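Local coordinates for protein methylglyoxal reductase (NADPH-dependent) (Candida albicans SC5314, PDB 6KWS) that probably catalyses the NADPH-dependent reduction of methylglyoxal and belongs to the epimerase/dehydratase family of Rossmann-fold oxidoreductases, at residues N193-F198 against L262-R267; I142-D147 against T306-K311. The protein carries 1 engineered substitution. One frame throughout, in Å; residues are numbered along the deposited sequence.

Interaction 1: residues N193-F198 against L262-R267; sequences NPSFVF and LLNSGR
N193 and P194 lie beside L262 and L263 as a short parallel ladder in the main sheet of the Rossmann fold, where strand 188-194 ends next to strand 260-269. Two backbone bonds hold the register. L263 N donates to N193 O over 3.0 Å in an essentially straight bond (179° at the hydrogen), although it stands well above the carbonyl plane. L263 O then takes the N-H of S195, also at 3.0 Å. L263 O also receives a CA-H...O contact from P194 CA at 3.2 Å, and S195 OG makes at most a weak approach to it.

L263 shows how the ladder is packed on its helix side. L263 CB sits 3.8 Å from P194 CA and 4.1 Å from P194 CB. Beyond CB the L263 side chain leaves the proline behind and packs on V243 and A246 of helix 240-252. The proline ring rests on V243 too, and its side chain comes within about 5 Å of that of I13, a residue of the NADPH site.

On the opposite face, with N193, stands L262. N264 CG, anti to the backbone nitrogen (chi1 -176°), brings the end of that side chain nearer S195. After S195 the two chains part: F196 and F198 pair through their backbones with strand 234-239, while S265 and G266 form a classic beta bulge facing W237. V197, in the departing edge strand, is itself an NADPH-binding residue, so this branching of the sheet borders the cofactor site. Where L262 still overlaps the partner strand, its CD2 methyl lies 4.0 Å from N193 O.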
loop_
_atom_site.group_PDB
_atom_site.type_symbol
_atom_site.label_atom_id
_atom_site.label_comp_id
_atom_site.label_asym_id
_atom_site.label_seq_id
_atom_site.Cartn_x
_atom_site.Cartn_y
_atom_site.Cartn_z
ATOM N N ASN A 193 6.384 -3.495 1.657
ATOM C CA ASN A 193 6.395 -3.400 0.191
ATOM C C ASN A 193 5.351 -4.313 -0.421
ATOM O O ASN A 193 5.669 -5.452 -0.803
ATOM C CB ASN A 193 7.761 -3.750 -0.389
ATOM C CG ASN A 193 8.861 -3.034 0.288
ATOM O OD1 ASN A 193 9.397 -2.057 -0.226
ATOM N ND2 ASN A 193 9.229 -3.525 1.456
ATOM N N PRO A 194 4.113 -3.858 -0.579
ATOM C CA PRO A 194 3.088 -4.701 -1.192
ATOM C C PRO A 194 3.148 -4.662 -2.711
ATOM O O PRO A 194 3.572 -3.675 -3.320
ATOM C CB PRO A 194 1.792 -4.072 -0.677
ATOM C CG PRO A 194 2.135 -2.642 -0.529
ATOM C CD PRO A 194 3.578 -2.544 -0.176
ATOM N N SER A 195 2.714 -5.764 -3.326
ATOM C CA SER A 195 2.453 -5.752 -4.766
ATOM C C SER A 195 1.142 -5.020 -5.030
ATOM O O SER A 195 0.781 -4.124 -4.254
ATOM C CB SER A 195 2.416 -7.167 -5.343
ATOM O OG SER A 195 2.196 -8.123 -4.333
ATOM N N PHE A 196 0.427 -5.364 -6.108
ATOM C CA PHE A 196 -0.879 -4.750 -6.331
ATOM C C PHE A 196 -1.817 -5.076 -5.178
ATOM O O PHE A 196 -1.996 -6.241 -4.815
ATOM C CB PHE A 196 -1.500 -5.219 -7.643
ATOM C CG PHE A 196 -0.754 -4.780 -8.849
ATOM C CD1 PHE A 196 -0.792 -3.449 -9.262
ATOM C CD2 PHE A 196 -0.016 -5.705 -9.598
ATOM C CE1 PHE A 196 -0.090 -3.043 -10.391
ATOM C CE2 PHE A 196 0.687 -5.306 -10.732
ATOM C CZ PHE A 196 0.650 -3.975 -11.124
ATOM N N VAL A 197 -2.417 -4.049 -4.598
ATOM C CA VAL A 197 -3.238 -4.217 -3.408
ATOM C C VAL A 197 -4.704 -4.339 -3.813
ATOM O O VAL A 197 -5.294 -3.391 -4.343
ATOM C CB VAL A 197 -3.035 -3.059 -2.426
ATOM C CG1 VAL A 197 -3.939 -3.265 -1.254
ATOM C CG2 VAL A 197 -1.580 -2.979 -1.992
ATOM N N PHE A 198 -5.286 -5.509 -3.566
ATOM C CA PHE A 198 -6.689 -5.798 -3.812
ATOM C C PHE A 198 -7.435 -5.779 -2.485
ATOM O O PHE A 198 -6.840 -5.638 -1.419
ATOM C CB PHE A 198 -6.863 -7.169 -4.482
ATOM C CG PHE A 198 -6.334 -7.244 -5.869
ATOM C CD1 PHE A 198 -6.091 -6.098 -6.594
ATOM C CD2 PHE A 198 -6.085 -8.480 -6.458
ATOM C CE1 PHE A 198 -5.597 -6.170 -7.890
ATOM C CE2 PHE A 198 -5.593 -8.567 -7.764
ATOM C CZ PHE A 198 -5.351 -7.407 -8.479
ATOM N N LEU A 262 8.273 -7.841 2.367
ATOM C CA LEU A 262 7.562 -8.012 1.108
ATOM C C LEU A 262 6.153 -8.543 1.388
ATOM O O LEU A 262 5.981 -9.539 2.107
ATOM C CB LEU A 262 8.358 -8.952 0.207
ATOM C CG LEU A 262 8.346 -8.792 -1.307
ATOM C CD1 LEU A 262 9.383 -9.742 -1.958
ATOM C CD2 LEU A 262 6.953 -9.073 -1.826
ATOM N N LEU A 263 5.139 -7.875 0.844
ATOM C CA LEU A 263 3.762 -8.315 1.020
ATOM C C LEU A 263 3.224 -8.748 -0.326
ATOM O O LEU A 263 2.896 -7.916 -1.183
ATOM C CB LEU A 263 2.888 -7.248 1.664
ATOM C CG LEU A 263 2.828 -7.823 3.076
ATOM C CD1 LEU A 263 4.006 -7.320 3.908
ATOM C CD2 LEU A 263 1.499 -7.675 3.770
ATOM N N ASN A 264 3.158 -10.066 -0.503
ATOM C CA ASN A 264 2.628 -10.653 -1.718
ATOM C C ASN A 264 2.019 -12.006 -1.390
ATOM O O ASN A 264 2.665 -12.864 -0.784
ATOM C CB ASN A 264 3.709 -10.801 -2.787
ATOM C CG ASN A 264 3.144 -11.320 -4.101
ATOM O OD1 ASN A 264 2.609 -10.560 -4.892
ATOM N ND2 ASN A 264 3.245 -12.618 -4.323
ATOM N N SER A 265 0.771 -12.180 -1.795
ATOM C CA SER A 265 0.049 -13.421 -1.635
ATOM C C SER A 265 0.151 -14.359 -2.838
ATOM O O SER A 265 -0.067 -15.564 -2.689
ATOM C CB SER A 265 -1.419 -13.099 -1.381
ATOM O OG SER A 265 -2.119 -14.252 -0.954
ATOM N N GLY A 266 0.427 -13.852 -4.028
ATOM C CA GLY A 266 0.388 -14.709 -5.186
ATOM C C GLY A 266 0.410 -13.895 -6.459
ATOM O O GLY A 266 0.680 -12.694 -6.452
ATOM N N ARG A 267 0.116 -14.581 -7.550
ATOM C CA ARG A 267 0.213 -14.011 -8.879
ATOM C C ARG A 267 -1.169 -13.994 -9.517
ATOM O O ARG A 267 -2.039 -14.805 -9.178
ATOM C CB ARG A 267 1.200 -14.817 -9.735
ATOM C CG ARG A 267 2.622 -14.754 -9.246
ATOM C CD ARG A 267 3.134 -13.321 -9.248
ATOM N NE ARG A 267 4.573 -13.254 -9.514
ATOM C CZ ARG A 267 5.216 -12.157 -9.921
ATOM N NH1 ARG A 267 4.550 -11.022 -10.120
ATOM N NH2 ARG A 267 6.529 -12.196 -10.142
#

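Interaction 2: residues I142-D147 against T306-K311; sequences IITEKD and TIDDTK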
loop_
_atom_site.group_PDB
_atom_site.type_symbol
_atom_site.label_atom_id
_atom_site.label_comp_id
_atom_site.label_asym_id
_atom_site.label_seq_id
_atom_site.Cartn_x
_atom_site.Cartn_y
_atom_site.Cartn_z
ATOM N N ILE A 142 14.405 -15.512 -9.082
ATOM C CA ILE A 142 13.837 -15.443 -7.736
ATOM C C ILE A 142 13.997 -14.025 -7.200
ATOM O O ILE A 142 15.076 -13.433 -7.324
ATOM C CB ILE A 142 14.517 -16.426 -6.779
ATOM C CG1 ILE A 142 14.309 -17.861 -7.235
ATOM C CG2 ILE A 142 13.941 -16.251 -5.403
ATOM C CD1 ILE A 142 14.961 -18.861 -6.313
ATOM N N ILE A 143 12.938 -13.477 -6.597
ATOM C CA ILE A 143 12.959 -12.115 -6.067
ATOM C C ILE A 143 12.611 -12.127 -4.585
ATOM O O ILE A 143 11.567 -12.669 -4.194
ATOM C CB ILE A 143 12.002 -11.191 -6.821
ATOM C CG1 ILE A 143 12.381 -11.133 -8.297
ATOM C CG2 ILE A 143 12.040 -9.816 -6.189
ATOM C CD1 ILE A 143 11.537 -10.149 -9.107
ATOM N N THR A 144 13.470 -11.493 -3.773
ATOM C CA THR A 144 13.404 -11.484 -2.308
ATOM C C THR A 144 13.497 -10.052 -1.788
ATOM O O THR A 144 13.676 -9.095 -2.545
ATOM C CB THR A 144 14.537 -12.312 -1.681
ATOM O OG1 THR A 144 15.779 -11.612 -1.860
ATOM C CG2 THR A 144 14.612 -13.717 -2.316
ATOM N N GLU A 145 13.419 -9.919 -0.463
ATOM C CA GLU A 145 13.489 -8.611 0.177
ATOM C C GLU A 145 14.822 -7.897 -0.070
ATOM O O GLU A 145 14.903 -6.673 0.112
ATOM C CB GLU A 145 13.242 -8.770 1.676
ATOM C CG GLU A 145 11.911 -9.425 2.044
ATOM C CD GLU A 145 11.940 -10.963 2.079
ATOM O OE1 GLU A 145 10.919 -11.569 2.512
ATOM O OE2 GLU A 145 12.968 -11.563 1.676
ATOM N N LYS A 146 15.869 -8.620 -0.483
ATOM C CA LYS A 146 17.149 -7.967 -0.730
ATOM C C LYS A 146 17.239 -7.336 -2.102
ATOM O O LYS A 146 18.078 -6.456 -2.296
ATOM C CB LYS A 146 18.295 -8.959 -0.576
ATOM C CG LYS A 146 18.064 -9.925 0.541
ATOM C CD LYS A 146 19.221 -10.001 1.484
ATOM C CE LYS A 146 18.975 -11.115 2.475
ATOM N NZ LYS A 146 20.075 -11.285 3.452
ATOM N N ASP A 147 16.413 -7.767 -3.051
ATOM C CA ASP A 147 16.439 -7.207 -4.395
ATOM C C ASP A 147 15.943 -5.763 -4.404
ATOM O O ASP A 147 14.998 -5.406 -3.698
ATOM C CB ASP A 147 15.590 -8.062 -5.335
ATOM C CG ASP A 147 16.260 -9.383 -5.692
ATOM O OD1 ASP A 147 16.111 -10.381 -4.935
ATOM O OD2 ASP A 147 16.964 -9.404 -6.725
ATOM N N THR A 306 9.554 -15.761 -9.698
ATOM C CA THR A 306 8.997 -16.240 -8.448
ATOM C C THR A 306 9.346 -15.255 -7.347
ATOM O O THR A 306 10.521 -14.918 -7.157
ATOM C CB THR A 306 9.554 -17.621 -8.108
ATOM O OG1 THR A 306 9.231 -18.525 -9.168
ATOM C CG2 THR A 306 8.967 -18.119 -6.819
ATOM N N ILE A 307 8.326 -14.787 -6.637
ATOM C CA ILE A 307 8.530 -13.926 -5.481
ATOM C C ILE A 307 8.749 -14.818 -4.277
ATOM O O ILE A 307 7.869 -15.608 -3.919
ATOM C CB ILE A 307 7.339 -12.991 -5.256
ATOM C CG1 ILE A 307 7.211 -12.022 -6.426
ATOM C CG2 ILE A 307 7.495 -12.252 -3.943
ATOM C CD1 ILE A 307 5.892 -11.354 -6.451
ATOM N N ASP A 308 9.919 -14.705 -3.657
ATOM C CA ASP A 308 10.259 -15.536 -2.504
ATOM C C ASP A 308 10.178 -14.679 -1.246
ATOM O O ASP A 308 11.168 -14.076 -0.826
ATOM C CB ASP A 308 11.634 -16.167 -2.653
ATOM C CG ASP A 308 11.991 -17.049 -1.480
ATOM O OD1 ASP A 308 11.082 -17.361 -0.677
ATOM O OD2 ASP A 308 13.176 -17.436 -1.364
ATOM N N ASP A 309 8.992 -14.654 -0.632
ATOM C CA ASP A 309 8.738 -13.866 0.569
ATOM C C ASP A 309 8.767 -14.714 1.840
ATOM O O ASP A 309 8.120 -14.360 2.833
ATOM C CB ASP A 309 7.411 -13.105 0.445
ATOM C CG ASP A 309 6.183 -14.025 0.292
ATOM O OD1 ASP A 309 6.280 -15.089 -0.357
ATOM O OD2 ASP A 309 5.101 -13.658 0.811
ATOM N N THR A 310 9.549 -15.804 1.840
ATOM C CA THR A 310 9.613 -16.694 3.001
ATOM C C THR A 310 9.915 -15.924 4.284
ATOM O O THR A 310 9.177 -16.026 5.269
ATOM C CB THR A 310 10.659 -17.788 2.767
ATOM O OG1 THR A 310 10.543 -18.268 1.426
ATOM C CG2 THR A 310 10.428 -18.952 3.694
ATOM N N LYS A 311 10.981 -15.122 4.277
ATOM C CA LYS A 311 11.381 -14.424 5.489
ATOM C C LYS A 311 10.316 -13.426 5.935
ATOM O O LYS A 311 10.028 -13.302 7.135
ATOM C CB LYS A 311 12.731 -13.750 5.252
ATOM C CG LYS A 311 13.117 -12.720 6.290
ATOM C CD LYS A 311 12.859 -11.297 5.784
ATOM C CE LYS A 311 13.660 -10.317 6.603
ATOM N NZ LYS A 311 13.472 -10.554 8.082
#
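A two-stranded parallel sheet, separate from the main one, joins I142-I143 to T306-I307; a tight turn follows the first strand and helix 310-316 the second. I143 carries both backbone bonds: its N donates to T306 O at 2.9 Å, nearly in line with that carbonyl, and its O accepts from D308 N at 2.7 Å, with the donor tilted 22° from the carbonyl plane. I143 and I307 share the inward face, where both side chains touch Y127.

On the face of I142 and T306, D308 CB meets two methyls of the partner segment. I142 CG2, set anti to its own backbone nitrogen, lies 3.6 Å from D308 CB, and T144 CG2 lies 3.9 Å from it. The hydroxyl of T144 is turned the other way: OG1 stands between the backbone nitrogen and the carbonyl carbon (chi1 71°) and accepts from K146 N, forming an ST turn. D147 OD1 closes the same bend by accepting from T144 N at 3.1 Å, from above the carboxylate plane, within a type I turn spanning T144-D147. R260 ties this turn down through the carbonyls of E145 and D147.

E145 reaches back across the gap, its chain bent at chi2 (86°). E145 OE1 lies 3.8 Å from CD of K311, so the lysine meets it with its aliphatic part; NZ leads off to 6.2 Å from OE1, and the carboxylate instead bonds to S312 OG. D309, at the N-cap position, pairs through OD2 with R313. The two short strands form a small parallel sheet, with the turn and the helix start at their ends, consistent with the smaller domain of extended short-chain dehydrogenases.

The centres of the two contacts lie about 12 Å apart, and I307 is the main point of touch. I307 CG2 packs on L262 CD1 at 3.7 Å, while I307 CD1 reaches R267 CZ at 3.6 Å, so the minor parallel pair of interaction 2 leans on the side of strand 260-269 remote from helix 240-252. S312 adds a polar bridge: its OG is bonded both to L262 N in interaction 1 and to the E145 carboxylate in interaction 2. The two differ in their relation to the cofactor. Interaction 1 includes V197 of the NADPH site, whereas interaction 2 lies away from the known binding residues.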